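5-formyl-3-hydroxy-2-methylpyridine 4-carboxylate 5-dehydrogenase (Mesorhizobium japonicum MAFF 303099, PDB 4OM8) oxidises 5-formyl-3-hydroxy-2-methylpyridine-4-carboxylate with NAD(+) during vitamin B6 breakdown, and can also reduce it with NADH to 4-pyridoxate. Local coordinates at residues 1-13 with 21-33. Numbering follows the deposited sequence.
Sequences MIRNIAIIGLGTM and LARGGLQVVAYDV. With NAD (nicotinamide-adenine-dinucleotide), chain C.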
ATOM      1  N   MET A   1       8.390  33.182 -12.579  1.00 18.76           N
ATOM      2  CA  MET A   1       9.221  32.156 -13.201  1.00 18.61           C
ATOM      3  C   MET A   1      10.199  31.556 -12.191  1.00 17.39           C
ATOM      4  O   MET A   1      10.875  32.291 -11.480  1.00 20.46           O
ATOM      5  CB  MET A   1       9.976  32.745 -14.392  1.00 18.03           C
ATOM      6  CG  MET A   1      11.155  31.921 -14.833  1.00 19.21           C
ATOM      7  SD  MET A   1      10.662  30.315 -15.495  1.00 20.22           S
ATOM      8  CE  MET A   1      10.026  30.802 -17.100  1.00 18.26           C
ATOM      9  N   ILE A   2      10.268  30.226 -12.119  1.00 14.72           N
ATOM     10  CA  ILE A   2      11.184  29.585 -11.176  1.00 12.27           C
ATOM     11  C   ILE A   2      12.382  28.947 -11.876  1.00 11.99           C
ATOM     12  O   ILE A   2      12.255  27.931 -12.568  1.00 13.91           O
ATOM     13  CB  ILE A   2      10.470  28.515 -10.331  1.00 10.61           C
ATOM     14  CG1 ILE A   2       9.355  29.163  -9.502  1.00 11.40           C
ATOM     15  CG2 ILE A   2      11.474  27.812  -9.436  1.00 12.21           C
ATOM     16  CD1 ILE A   2       8.450  28.145  -8.832  1.00 13.57           C
ATOM     17  N   ARG A   3      13.547  29.554 -11.673  1.00 13.37           N
ATOM     18  CA  ARG A   3      14.813  29.015 -12.166  1.00 13.15           C
ATOM     19  C   ARG A   3      15.778  28.753 -11.008  1.00 11.59           C
ATOM     20  O   ARG A   3      16.619  27.863 -11.070  1.00 13.84           O
ATOM     21  CB  ARG A   3      15.467  29.984 -13.157  1.00 14.94           C
ATOM     22  CG  ARG A   3      14.607  30.390 -14.337  1.00 16.24           C
ATOM     23  CD  ARG A   3      14.357  29.225 -15.285  1.00 14.90           C
ATOM     24  NE  ARG A   3      13.954  29.714 -16.604  1.00 15.41           N
ATOM     25  CZ  ARG A   3      13.239  29.012 -17.480  1.00 16.77           C
ATOM     26  NH1 ARG A   3      12.816  27.783 -17.185  1.00 15.55           N
ATOM     27  NH2 ARG A   3      12.923  29.557 -18.652  1.00 15.00           N
ATOM     28  N   ASN A   4      15.668  29.565  -9.963  1.00 11.79           N
ATOM     29  CA  ASN A   4      16.622  29.531  -8.865  1.00 11.16           C
ATOM     30  C   ASN A   4      15.933  29.113  -7.584  1.00 10.78           C
ATOM     31  O   ASN A   4      14.969  29.738  -7.156  1.00 11.78           O
ATOM     32  CB  ASN A   4      17.288  30.900  -8.702  1.00 13.89           C
ATOM     33  CG  ASN A   4      17.919  31.389  -9.993  1.00 20.04           C
ATOM     34  OD1 ASN A   4      18.550  30.618 -10.717  1.00 20.21           O
ATOM     35  ND2 ASN A   4      17.743  32.669 -10.292  1.00 24.24           N
ATOM     36  N   ILE A   5      16.421  28.030  -6.992  1.00 10.97           N
ATOM     37  CA  ILE A   5      15.804  27.465  -5.808  1.00  9.71           C
ATOM     38  C   ILE A   5      16.785  27.490  -4.645  1.00 10.53           C
ATOM     39  O   ILE A   5      17.969  27.182  -4.807  1.00 11.20           O
ATOM     40  CB  ILE A   5      15.335  26.027  -6.075  1.00  8.13           C
ATOM     41  CG1 ILE A   5      14.302  26.038  -7.211  1.00 10.91           C
ATOM     42  CG2 ILE A   5      14.771  25.399  -4.786  1.00  9.97           C
ATOM     43  CD1 ILE A   5      13.795  24.662  -7.619  1.00 11.35           C
ATOM     44  N   ALA A   6      16.294  27.887  -3.478  1.00  9.74           N
ATOM     45  CA  ALA A   6      17.041  27.741  -2.236  1.00  9.49           C
ATOM     46  C   ALA A   6      16.338  26.697  -1.387  1.00  9.97           C
ATOM     47  O   ALA A   6      15.115  26.705  -1.292  1.00 11.57           O
ATOM     48  CB  ALA A   6      17.138  29.064  -1.477  1.00  9.78           C
ATOM     49  N   ILE A   7      17.116  25.812  -0.778  1.00  9.45           N
ATOM     50  CA  ILE A   7      16.613  24.873   0.217  1.00  9.05           C
ATOM     51  C   ILE A   7      17.197  25.214   1.586  1.00 10.50           C
ATOM     52  O   ILE A   7      18.418  25.359   1.737  1.00 10.13           O
ATOM     53  CB  ILE A   7      16.944  23.409  -0.159  1.00 10.87           C
ATOM     54  CG1 ILE A   7      16.251  23.049  -1.476  1.00 11.49           C
ATOM     55  CG2 ILE A   7      16.508  22.465   0.957  1.00 12.37           C
ATOM     56  CD1 ILE A   7      16.708  21.759  -2.105  1.00 12.39           C
ATOM     57  N   ILE A   8      16.310  25.359   2.574  1.00  9.03           N
ATOM     58  CA  ILE A   8      16.712  25.638   3.955  1.00  9.54           C
ATOM     59  C   ILE A   8      16.477  24.402   4.810  1.00 12.37           C
ATOM     60  O   ILE A   8      15.330  24.050   5.119  1.00 10.95           O
ATOM     61  CB  ILE A   8      15.929  26.824   4.538  1.00 11.05           C
ATOM     62  CG1 ILE A   8      15.961  28.014   3.574  1.00 11.58           C
ATOM     63  CG2 ILE A   8      16.430  27.168   5.944  1.00 13.34           C
ATOM     64  CD1 ILE A   8      17.366  28.489   3.184  1.00 15.18           C
ATOM     65  N   GLY A   9      17.566  23.717   5.154  1.00 10.80           N
ATOM     66  CA  GLY A   9      17.487  22.507   5.962  1.00 12.42           C
ATOM     67  C   GLY A   9      17.926  21.325   5.136  1.00 14.49           C
ATOM     68  O   GLY A   9      17.309  21.011   4.108  1.00 13.30           O
ATOM     69  N   LEU A  10      19.003  20.674   5.583  1.00 12.98           N
ATOM     70  CA  LEU A  10      19.638  19.587   4.836  1.00 13.47           C
ATOM     71  C   LEU A  10      19.757  18.285   5.612  1.00 20.01           C
ATOM     72  O   LEU A  10      20.799  17.624   5.563  1.00 22.48           O
ATOM     73  CB  LEU A  10      21.038  20.001   4.386  1.00 15.93           C
ATOM     74  CG  LEU A  10      21.161  20.981   3.226  1.00 16.17           C
ATOM     75  CD1 LEU A  10      22.621  21.399   3.064  1.00 18.64           C
ATOM     76  CD2 LEU A  10      20.648  20.328   1.954  1.00 18.20           C
ATOM     77  N   GLY A  11      18.707  17.918   6.322  1.00 17.40           N
ATOM     78  CA  GLY A  11      18.697  16.648   7.035  1.00 15.78           C
ATOM     79  C   GLY A  11      18.279  15.541   6.094  1.00 17.44           C
ATOM     80  O   GLY A  11      18.680  15.518   4.935  1.00 15.91           O
ATOM     81  N   THR A  12      17.463  14.627   6.602  1.00 13.09           N
ATOM     82  CA  THR A  12      16.972  13.484   5.844  1.00 13.16           C
ATOM     83  C   THR A  12      16.438  13.843   4.458  1.00 12.82           C
ATOM     84  O   THR A  12      16.759  13.169   3.476  1.00 14.45           O
ATOM     85  CB  THR A  12      15.869  12.775   6.645  1.00 16.27           C
ATOM     86  OG1 THR A  12      16.422  12.316   7.884  1.00 19.02           O
ATOM     87  CG2 THR A  12      15.274  11.608   5.871  1.00 15.01           C
ATOM     88  N   MET A  13      15.645  14.913   4.383  1.00 13.78           N
ATOM     89  CA  MET A  13      14.939  15.233   3.138  1.00 14.67           C
ATOM     90  C   MET A  13      15.706  16.152   2.193  1.00 15.39           C
ATOM     91  O   MET A  13      15.286  16.362   1.054  1.00 18.95           O
ATOM     92  CB  MET A  13      13.586  15.875   3.450  1.00 13.51           C
ATOM     93  CG  MET A  13      12.615  14.951   4.140  1.00 12.55           C
ATOM     94  SD  MET A  13      12.192  13.553   3.093  1.00 12.89           S
ATOM     95  CE  MET A  13      11.096  14.322   1.916  1.00 12.58           C
ATOM     96  N   LEU A  21      16.018  18.240  -7.884  1.00 10.67           N
ATOM     97  CA  LEU A  21      15.680  19.514  -8.494  1.00  9.62           C
ATOM     98  C   LEU A  21      16.753  19.957  -9.487  1.00 10.43           C
ATOM     99  O   LEU A  21      16.431  20.427 -10.576  1.00 12.95           O
ATOM    100  CB  LEU A  21      15.483  20.580  -7.412  1.00 10.62           C
ATOM    101  CG  LEU A  21      14.224  20.360  -6.565  1.00 10.52           C
ATOM    102  CD1 LEU A  21      14.239  21.281  -5.343  1.00 10.42           C
ATOM    103  CD2 LEU A  21      12.963  20.613  -7.391  1.00 13.41           C
ATOM    104  N   ALA A  22      18.020  19.798  -9.128  1.00 10.74           N
ATOM    105  CA  ALA A  22      19.088  20.164 -10.052  1.00  9.83           C
ATOM    106  C   ALA A  22      19.060  19.312 -11.310  1.00 12.45           C
ATOM    107  O   ALA A  22      19.368  19.792 -12.400  1.00 13.80           O
ATOM    108  CB  ALA A  22      20.434  20.045  -9.378  1.00 10.74           C
ATOM    109  N   ARG A  23      18.702  18.040 -11.159  1.00 11.63           N
ATOM    110  CA  ARG A  23      18.642  17.140 -12.308  1.00 11.52           C
ATOM    111  C   ARG A  23      17.560  17.606 -13.292  1.00 12.43           C
ATOM    112  O   ARG A  23      17.611  17.303 -14.482  1.00 13.81           O
ATOM    113  CB  ARG A  23      18.377  15.703 -11.832  1.00 11.81           C
ATOM    114  CG  ARG A  23      18.490  14.618 -12.910  1.00 14.48           C
ATOM    115  CD  ARG A  23      19.904  14.510 -13.454  1.00 19.05           C
ATOM    116  NE  ARG A  23      20.861  14.083 -12.436  1.00 19.56           N
ATOM    117  CZ  ARG A  23      21.359  12.849 -12.352  1.00 18.41           C
ATOM    118  NH1 ARG A  23      20.975  11.923 -13.213  1.00 17.31           N
ATOM    119  NH2 ARG A  23      22.230  12.547 -11.395  1.00 21.99           N
ATOM    120  N   GLY A  24      16.579  18.354 -12.790  1.00 12.01           N
ATOM    121  CA  GLY A  24      15.550  18.934 -13.635  1.00 11.97           C
ATOM    122  C   GLY A  24      15.982  20.218 -14.332  1.00 13.54           C
ATOM    123  O   GLY A  24      15.216  20.800 -15.094  1.00 16.18           O
ATOM    124  N   GLY A  25      17.205  20.662 -14.083  1.00 11.00           N
ATOM    125  CA  GLY A  25      17.720  21.841 -14.757  1.00  9.77           C
ATOM    126  C   GLY A  25      17.787  23.078 -13.877  1.00 15.31           C
ATOM    127  O   GLY A  25      18.292  24.106 -14.301  1.00 15.79           O
ATOM    128  N   LEU A  26      17.290  22.978 -12.651  1.00 12.36           N
ATOM    129  CA  LEU A  26      17.205  24.127 -11.758  1.00 11.66           C
ATOM    130  C   LEU A  26      18.534  24.426 -11.089  1.00 10.60           C
ATOM    131  O   LEU A  26      19.349  23.523 -10.881  1.00 11.81           O
ATOM    132  CB  LEU A  26      16.140  23.879 -10.687  1.00  9.97           C
ATOM    133  CG  LEU A  26      14.655  23.960 -11.059  1.00 18.38           C
ATOM    134  CD1 LEU A  26      14.260  25.361 -11.529  1.00 16.52           C
ATOM    135  CD2 LEU A  26      14.226  22.914 -12.085  1.00 23.80           C
ATOM    136  N   GLN A  27      18.770  25.696 -10.756  1.00 10.61           N
ATOM    137  CA  GLN A  27      19.916  26.050  -9.935  1.00 11.90           C
ATOM    138  C   GLN A  27      19.520  25.926  -8.477  1.00 11.46           C
ATOM    139  O   GLN A  27      18.555  26.553  -8.069  1.00 13.19           O
ATOM    140  CB  GLN A  27      20.380  27.476 -10.229  1.00 13.78           C
ATOM    141  CG  GLN A  27      21.362  28.021  -9.198  1.00 18.44           C
ATOM    142  CD  GLN A  27      21.594  29.512  -9.351  1.00 23.03           C
ATOM    143  OE1 GLN A  27      22.200  29.956 -10.336  1.00 24.02           O
ATOM    144  NE2 GLN A  27      21.121  30.296  -8.375  1.00 19.17           N
ATOM    145  N   VAL A  28      20.256  25.126  -7.705  1.00 10.82           N
ATOM    146  CA  VAL A  28      19.893  24.884  -6.311  1.00  9.64           C
ATOM    147  C   VAL A  28      21.022  25.318  -5.395  1.00  9.77           C
ATOM    148  O   VAL A  28      22.163  24.889  -5.574  1.00 11.59           O
ATOM    149  CB  VAL A  28      19.569  23.386  -6.062  1.00 10.53           C
ATOM    150  CG1 VAL A  28      19.224  23.133  -4.595  1.00 11.54           C
ATOM    151  CG2 VAL A  28      18.440  22.927  -6.965  1.00 10.86           C
ATOM    152  N   VAL A  29      20.709  26.173  -4.419  1.00 10.43           N
ATOM    153  CA  VAL A  29      21.670  26.482  -3.362  1.00 11.65           C
ATOM    154  C   VAL A  29      21.026  26.102  -2.033  1.00 12.08           C
ATOM    155  O   VAL A  29      19.885  26.460  -1.766  1.00 10.14           O
ATOM    156  CB  VAL A  29      22.094  27.966  -3.377  1.00 10.23           C
ATOM    157  CG1 VAL A  29      23.188  28.211  -2.349  1.00 12.35           C
ATOM    158  CG2 VAL A  29      22.611  28.347  -4.763  1.00 11.92           C
ATOM    159  N   ALA A  30      21.743  25.343  -1.214  1.00 11.43           N
ATOM    160  CA  ALA A  30      21.148  24.803  -0.000  1.00 12.92           C
ATOM    161  C   ALA A  30      21.942  25.214   1.220  1.00 11.39           C
ATOM    162  O   ALA A  30      23.177  25.346   1.168  1.00 13.07           O
ATOM    163  CB  ALA A  30      21.049  23.290  -0.083  1.00 18.19           C
ATOM    164  N   TYR A  31      21.224  25.393   2.324  1.00 11.54           N
ATOM    165  CA  TYR A  31      21.780  25.927   3.561  1.00 11.54           C
ATOM    166  C   TYR A  31      21.320  25.109   4.744  1.00 11.64           C
ATOM    167  O   TYR A  31      20.206  24.616   4.757  1.00 13.44           O
ATOM    168  CB  TYR A  31      21.357  27.391   3.743  1.00 11.74           C
ATOM    169  CG  TYR A  31      21.556  27.944   5.138  1.00 11.62           C
ATOM    170  CD1 TYR A  31      22.790  28.445   5.541  1.00 11.77           C
ATOM    171  CD2 TYR A  31      20.505  27.980   6.052  1.00 12.45           C
ATOM    172  CE1 TYR A  31      22.977  28.956   6.825  1.00 12.67           C
ATOM    173  CE2 TYR A  31      20.683  28.486   7.324  1.00 15.41           C
ATOM    174  CZ  TYR A  31      21.913  28.962   7.711  1.00 14.74           C
ATOM    175  OH  TYR A  31      22.075  29.468   8.981  1.00 20.84           O
ATOM    176  N   ASP A  32      22.179  24.984   5.747  1.00 11.01           N
ATOM    177  CA  ASP A  32      21.776  24.388   7.015  1.00 11.00           C
ATOM    178  C   ASP A  32      22.525  25.126   8.111  1.00 12.36           C
ATOM    179  O   ASP A  32      23.669  25.535   7.907  1.00 14.06           O
ATOM    180  CB  ASP A  32      22.087  22.885   7.050  1.00 12.13           C
ATOM    181  CG  ASP A  32      21.346  22.151   8.168  1.00 12.29           C
ATOM    182  OD1 ASP A  32      21.594  22.444   9.358  1.00 13.87           O
ATOM    183  OD2 ASP A  32      20.520  21.261   7.846  1.00 12.43           O
ATOM    184  N   VAL A  33      21.884  25.284   9.267  1.00 13.38           N
ATOM    185  CA  VAL A  33      22.468  25.983  10.406  1.00 14.68           C
ATOM    186  C   VAL A  33      23.598  25.175  11.067  1.00 16.01           C
ATOM    187  O   VAL A  33      24.431  25.735  11.788  1.00 19.09           O
ATOM    188  CB  VAL A  33      21.368  26.309  11.449  1.00 18.97           C
ATOM    189  CG1 VAL A  33      20.942  25.043  12.178  1.00 16.27           C
ATOM    190  CG2 VAL A  33      21.833  27.388  12.433  1.00 20.27           C
TER
HETATM  191  PA  NAD C 402      15.771  16.474   9.891  0.74 14.21           P
HETATM  192  O1A NAD C 402      15.655  16.630  11.398  0.74 16.80           O
HETATM  193  O2A NAD C 402      16.422  15.236   9.294  0.74 12.72           O
HETATM  194  O5B NAD C 402      16.551  17.764   9.328  0.74 16.41           O
HETATM  195  C5B NAD C 402      16.260  19.087   9.782  0.74 13.93           C
HETATM  196  C4B NAD C 402      17.446  19.969   9.420  0.74 13.34           C
HETATM  197  O4B NAD C 402      17.107  21.338   9.644  0.74 15.33           O
HETATM  198  C3B NAD C 402      18.661  19.647  10.289  0.74 13.40           C
HETATM  199  O3B NAD C 402      19.791  19.332   9.466  0.74 14.85           O
HETATM  200  C2B NAD C 402      18.875  20.922  11.096  0.74 16.35           C
HETATM  201  O2B NAD C 402      20.248  21.206  11.409  0.74 14.01           O
HETATM  202  C1B NAD C 402      18.283  21.969  10.173  0.74 16.90           C
HETATM  203  N9A NAD C 402      17.894  23.242  10.805  0.74 15.61           N
HETATM  204  C8A NAD C 402      17.389  23.440  12.034  0.74 15.88           C
HETATM  205  N7A NAD C 402      17.130  24.755  12.238  0.74 16.06           N
HETATM  206  C5A NAD C 402      17.469  25.416  11.119  0.74 14.95           C
HETATM  207  C6A NAD C 402      17.457  26.815  10.657  0.74 15.32           C
HETATM  208  N6A NAD C 402      17.012  27.817  11.455  0.74 18.27           N
HETATM  209  N1A NAD C 402      17.907  27.067   9.409  0.74 16.13           N
HETATM  210  C2A NAD C 402      18.357  26.090   8.602  0.74 16.15           C
HETATM  211  N3A NAD C 402      18.397  24.796   8.958  0.74 14.11           N
HETATM  212  C4A NAD C 402      17.977  24.412  10.182  0.74 13.08           C
HETATM  213  O3  NAD C 402      14.298  16.737   9.293  0.74 13.31           O
HETATM  214  PN  NAD C 402      13.666  16.081   7.966  0.74 14.51           P
HETATM  215  O1N NAD C 402      13.238  14.656   8.262  0.74 16.11           O
HETATM  216  O2N NAD C 402      14.524  16.340   6.749  0.74 12.97           O
HETATM  217  O5D NAD C 402      12.324  16.945   7.809  0.74 13.40           O
HETATM  218  C5D NAD C 402      12.359  18.350   7.529  0.74 12.98           C
HETATM  219  C4D NAD C 402      10.925  18.807   7.285  0.74 11.07           C
HETATM  220  O4D NAD C 402      10.381  17.988   6.255  0.74 13.77           O
HETATM  221  C3D NAD C 402      10.031  18.604   8.498  0.74 12.55           C
HETATM  222  O3D NAD C 402       9.016  19.611   8.445  0.74 13.17           O
HETATM  223  C2D NAD C 402       9.379  17.257   8.255  0.74 12.44           C
HETATM  224  O2D NAD C 402       8.085  17.164   8.861  0.74 12.12           O
HETATM  225  C1D NAD C 402       9.253  17.249   6.741  0.74 12.46           C
HETATM  226  N1N NAD C 402       9.234  15.913   6.124  0.74 13.62           N
HETATM  227  C2N NAD C 402       9.910  14.865   6.638  0.74 14.64           C
HETATM  228  C3N NAD C 402       9.870  13.626   5.993  0.74 13.56           C
HETATM  229  C7N NAD C 402      10.570  12.406   6.531  0.74 19.73           C
HETATM  230  O7N NAD C 402      11.572  12.490   7.226  0.74 18.88           O
HETATM  231  N7N NAD C 402      10.034  11.224   6.233  0.74 12.90           N
HETATM  232  C4N NAD C 402       9.137  13.483   4.821  0.74 16.05           C
HETATM  233  C5N NAD C 402       8.463  14.584   4.311  0.74 13.97           C
HETATM  234  C6N NAD C 402       8.539  15.795   4.984  0.74 12.66           C
HETATM  235  O   HOH W   1      19.334  29.387  -6.299  1.00 15.58           O
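From Gln27 N on Arg3 O to Gly9 N on Tyr31 O, six backbone hydrogen bonds run along parallel strands 4-8 and 27-31 and just past the ends of the first, the axes 19° apart, in a Rossmann beta-alpha-beta unit. On the face towards the connecting helix 14-23, Ile5 CD1 lies against Leu26 CG at 3.6 Å, and the CD1 atoms of Ile5 and Ile7 both reach Leu21 CD1. Ile7 CD1 also meets Val28 CG1 (3.8 Å), while Leu10 CD2 presses on Ala30 CB at 3.6 Å. On the opposite face, Ile8 CG2 lies at the edge of the Tyr31 ring, near CD2, and touches C2A of the NAD adenine (3.5 Å).

With chi1 at -164°, Asp32 swings its carboxylate away from its own backbone N, between the glycine-rich turn and the adenosine ribose. Asp32 OD2 takes Leu10 N on its anti side at 2.8 Å and NAD O3B at 2.6 Å; Asp32 OD1 accepts from NAD O2B at 2.7 Å. An asparagine here would probably hold the ribose less firmly, since either way round its NH2 would face the N-H of Leu10 or Ala34 and leave it without an acceptor. The amides of Thr12 and Met13 each bind a pyrophosphate oxygen. One carboxylate thus ties the turn to both ribose hydroxyls, consistent with recognition of NAD through its unphosphorylated 2'-hydroxyl.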